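PDB 5IM2: twin-arginine translocation pathway signal from Rhodoferax ferrireducens, which binds benzoate in its ligand pocket and probably serves as the extracytoplasmic solute-binding protein of a TRAP transporter. Local coordinates for residues C145-Q150 with R358-K363. Sequence-based numbering, arbitrary orientation. Where two conformers were deposited one is given.
Sequences CWEYMQ and RALIAK
Y148 and L360 mark the closest backbone approach of two helical segments, 145-150 and 358-363, which run roughly antiparallel at 141° with their axes 9.6 Å apart. L360 points toward helix 138-152, where its two methyls meet different partners. CD1 reaches the neighbouring backbone, lying 3.5 Å from Y148 N and 3.8 Å from Y148 CB, whereas CD2 sits against the carboxylate end of E147, 3.5 Å from E147 CD. The E147 side chain runs across the leucine at about a right angle. With CG anti to the backbone N (chi1 -179°) and the chain extended beyond it, E147 reaches K363, whose own chain bends at chi3 (75°). The ammonium group forms a salt bridge with the carboxylate: K363 NZ is 3.1 Å from E147 OE2, engaging its syn lone pair, and makes a weak hydrogen bond of 3.3 Å to E147 OE1. H364 NE2 also hydrogen-bonds to OE1, so the carboxylate is gripped by two consecutive residues of the opposing helix. Replacing E147 with an alanine is likely to leave K363 and H364 without this carboxylate and to remove the packing of its end against L360 CD2. The Y148 ring turns from L360 toward the earlier part of the same helix, where it packs on L353 and A357; it also meets F129 edge-to-face, and its hydroxyl hydrogen-bonds to R125 O. The contact thus joins helix 138-152 to the C-terminal helix 350-367; elsewhere on helix 138-152, C145, W146 and M149 pack on strand 161-167, at the edge of the five-stranded sheet, and W146 also touches helix 289-301.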
ATOM      1  N   CYS A 145       5.069  10.326   3.136  1.00 13.04           N
ATOM      2  CA  CYS A 145       4.542  10.219   1.779  1.00 15.47           C
ATOM      3  C   CYS A 145       3.681  11.424   1.433  1.00 17.11           C
ATOM      4  O   CYS A 145       3.816  12.007   0.348  1.00 15.72           O
ATOM      5  CB  CYS A 145       3.744   8.919   1.641  1.00 19.83           C
ATOM      6  SG  CYS A 145       3.292   8.498  -0.051  1.00 20.63           S
ATOM      7  N   TRP A 146       2.793  11.821   2.345  1.00 16.21           N
ATOM      8  CA  TRP A 146       1.964  13.000   2.100  1.00 15.15           C
ATOM      9  C   TRP A 146       2.825  14.229   1.791  1.00 17.23           C
ATOM     10  O   TRP A 146       2.643  14.901   0.756  1.00 17.33           O
ATOM     11  CB  TRP A 146       1.046  13.294   3.294  1.00 18.63           C
ATOM     12  CG  TRP A 146       0.329  14.586   3.042  1.00 17.83           C
ATOM     13  CD1 TRP A 146       0.698  15.850   3.467  1.00 17.11           C
ATOM     14  CD2 TRP A 146      -0.847  14.768   2.251  1.00 17.11           C
ATOM     15  NE1 TRP A 146      -0.193  16.785   3.004  1.00 19.45           N
ATOM     16  CE2 TRP A 146      -1.144  16.152   2.243  1.00 18.56           C
ATOM     17  CE3 TRP A 146      -1.698  13.898   1.567  1.00 19.51           C
ATOM     18  CZ2 TRP A 146      -2.224  16.667   1.565  1.00 22.99           C
ATOM     19  CZ3 TRP A 146      -2.782  14.425   0.895  1.00 18.25           C
ATOM     20  CH2 TRP A 146      -3.041  15.787   0.909  1.00 19.98           C
ATOM     21  N   GLU A 147       3.778  14.521   2.677  1.00 15.55           N
ATOM     22  CA  GLU A 147       4.603  15.716   2.533  1.00 14.88           C
ATOM     23  C   GLU A 147       5.474  15.652   1.285  1.00 17.63           C
ATOM     24  O   GLU A 147       5.607  16.646   0.561  1.00 20.91           O
ATOM     25  CB  GLU A 147       5.467  15.925   3.776  1.00 14.56           C
ATOM     26  CG  GLU A 147       6.311  17.181   3.664  1.00 23.59           C
ATOM     27  CD  GLU A 147       7.025  17.598   4.951  1.00 34.18           C
ATOM     28  OE1 GLU A 147       6.797  17.013   6.027  1.00 27.86           O
ATOM     29  OE2 GLU A 147       7.831  18.542   4.869  1.00 27.67           O
ATOM     30  N   TYR A 148       6.030  14.481   0.992  1.00 13.33           N
ATOM     31  CA  TYR A 148       6.796  14.284  -0.244  1.00 14.45           C
ATOM     32  C   TYR A 148       5.980  14.634  -1.491  1.00 19.81           C
ATOM     33  O   TYR A 148       6.444  15.359  -2.380  1.00 17.69           O
ATOM     34  CB  TYR A 148       7.272  12.831  -0.296  1.00 15.31           C
ATOM     35  CG  TYR A 148       8.004  12.363  -1.542  1.00 15.12           C
ATOM     36  CD1 TYR A 148       7.289  11.850  -2.610  1.00 18.42           C
ATOM     37  CD2 TYR A 148       9.378  12.364  -1.617  1.00 18.40           C
ATOM     38  CE1 TYR A 148       7.923  11.369  -3.766  1.00 15.72           C
ATOM     39  CE2 TYR A 148      10.039  11.876  -2.768  1.00 15.25           C
ATOM     40  CZ  TYR A 148       9.285  11.359  -3.825  1.00 17.13           C
ATOM     41  OH  TYR A 148       9.868  10.842  -4.963  1.00 17.28           O
ATOM     42  N   MET A 149       4.776  14.091  -1.615  1.00 16.76           N
ATOM     43  CA  MET A 149       4.041  14.342  -2.849  1.00 18.88           C
ATOM     44  C   MET A 149       3.633  15.806  -2.935  1.00 19.38           C
ATOM     45  O   MET A 149       3.675  16.412  -4.013  1.00 21.77           O
ATOM     46  CB  MET A 149       2.828  13.420  -2.947  1.00 21.64           C
ATOM     47  CG  MET A 149       3.217  11.956  -3.051  1.00 23.54           C
ATOM     48  SD  MET A 149       4.357  11.523  -4.428  1.00 25.49           S
ATOM     49  CE  MET A 149       3.381  11.916  -5.873  1.00 29.65           C
ATOM     50  N   GLN A 150       3.280  16.396  -1.793  1.00 19.98           N
ATOM     51  CA  GLN A 150       2.797  17.767  -1.773  1.00 25.62           C
ATOM     52  C   GLN A 150       3.886  18.739  -2.170  1.00 27.68           C
ATOM     53  O   GLN A 150       3.612  19.750  -2.820  1.00 23.32           O
ATOM     54  CB  GLN A 150       2.289  18.116  -0.376  1.00 33.70           C
ATOM     55  CG  GLN A 150       0.869  17.734  -0.137  1.00 62.45           C
ATOM     56  CD  GLN A 150      -0.093  18.643  -0.858  1.00 86.07           C
ATOM     57  OE1 GLN A 150      -0.607  18.303  -1.926  1.00101.55           O
ATOM     58  NE2 GLN A 150      -0.345  19.810  -0.275  1.00 87.95           N
ATOM     59  N   ARG A 358      14.107   9.887   2.387  0.53 14.56           N
ATOM     60  CA  ARG A 358      14.715   9.381   3.613  0.53 17.49           C
ATOM     61  C   ARG A 358      14.639  10.416   4.721  0.53 16.17           C
ATOM     62  O   ARG A 358      14.335  10.083   5.873  0.53 16.85           O
ATOM     63  CB  ARG A 358      16.160   8.962   3.345  0.53 19.83           C
ATOM     64  CG  ARG A 358      16.205   7.719   2.470  0.53 25.88           C
ATOM     65  CD  ARG A 358      17.541   7.043   2.539  0.53 34.32           C
ATOM     66  NE  ARG A 358      17.459   5.657   2.088  0.53 34.37           N
ATOM     67  CZ  ARG A 358      18.113   5.147   1.044  0.53 33.55           C
ATOM     68  NH1 ARG A 358      18.930   5.890   0.294  0.53 20.75           N
ATOM     69  NH2 ARG A 358      17.948   3.861   0.768  0.53 36.98           N
ATOM     70  N   ALA A 359      14.894  11.682   4.389  1.00 16.15           N
ATOM     71  CA  ALA A 359      14.835  12.732   5.404  1.00 15.13           C
ATOM     72  C   ALA A 359      13.430  12.873   5.975  1.00 17.10           C
ATOM     73  O   ALA A 359      13.265  13.123   7.182  1.00 17.33           O
ATOM     74  CB  ALA A 359      15.290  14.065   4.815  1.00 16.75           C
ATOM     75  N   LEU A 360      12.406  12.793   5.116  1.00 15.92           N
ATOM     76  CA  LEU A 360      11.027  12.988   5.576  1.00 17.90           C
ATOM     77  C   LEU A 360      10.584  11.829   6.449  1.00 18.66           C
ATOM     78  O   LEU A 360       9.885  12.029   7.457  1.00 17.30           O
ATOM     79  CB  LEU A 360      10.078  13.187   4.366  1.00 18.00           C
ATOM     80  CG  LEU A 360      10.188  14.533   3.638  1.00 15.31           C
ATOM     81  CD1 LEU A 360       9.253  14.661   2.449  1.00 17.17           C
ATOM     82  CD2 LEU A 360       9.936  15.703   4.609  1.00 16.68           C
ATOM     83  N   ILE A 361      11.002  10.612   6.103  1.00 17.11           N
ATOM     84  CA  ILE A 361      10.728   9.460   6.963  1.00 14.66           C
ATOM     85  C   ILE A 361      11.386   9.669   8.324  1.00 18.84           C
ATOM     86  O   ILE A 361      10.780   9.440   9.378  1.00 15.65           O
ATOM     87  CB  ILE A 361      11.228   8.172   6.282  1.00 17.15           C
ATOM     88  CG1 ILE A 361      10.338   7.898   5.074  1.00 14.64           C
ATOM     89  CG2 ILE A 361      11.240   7.009   7.252  1.00 20.90           C
ATOM     90  CD1 ILE A 361      10.837   6.775   4.147  1.00 14.68           C
ATOM     91  N   ALA A 362      12.641  10.131   8.318  1.00 19.42           N
ATOM     92  CA  ALA A 362      13.345  10.395   9.572  1.00 22.23           C
ATOM     93  C   ALA A 362      12.630  11.436  10.418  1.00 19.82           C
ATOM     94  O   ALA A 362      12.505  11.279  11.640  1.00 24.63           O
ATOM     95  CB  ALA A 362      14.759  10.872   9.261  1.00 25.23           C
ATOM     96  N   LYS A 363      12.187  12.524   9.788  1.00 20.79           N
ATOM     97  CA  LYS A 363      11.522  13.600  10.513  1.00 21.78           C
ATOM     98  C   LYS A 363      10.206  13.149  11.121  1.00 24.19           C
ATOM     99  O   LYS A 363       9.894  13.467  12.272  1.00 22.48           O
ATOM    100  CB  LYS A 363      11.259  14.767   9.583  1.00 23.27           C
ATOM    101  CG  LYS A 363      10.597  15.917  10.294  1.00 34.56           C
ATOM    102  CD  LYS A 363      10.571  17.128   9.435  1.00 36.68           C
ATOM    103  CE  LYS A 363       9.528  16.997   8.376  1.00 22.85           C
ATOM    104  NZ  LYS A 363       9.379  18.239   7.578  1.00 46.54           N
TER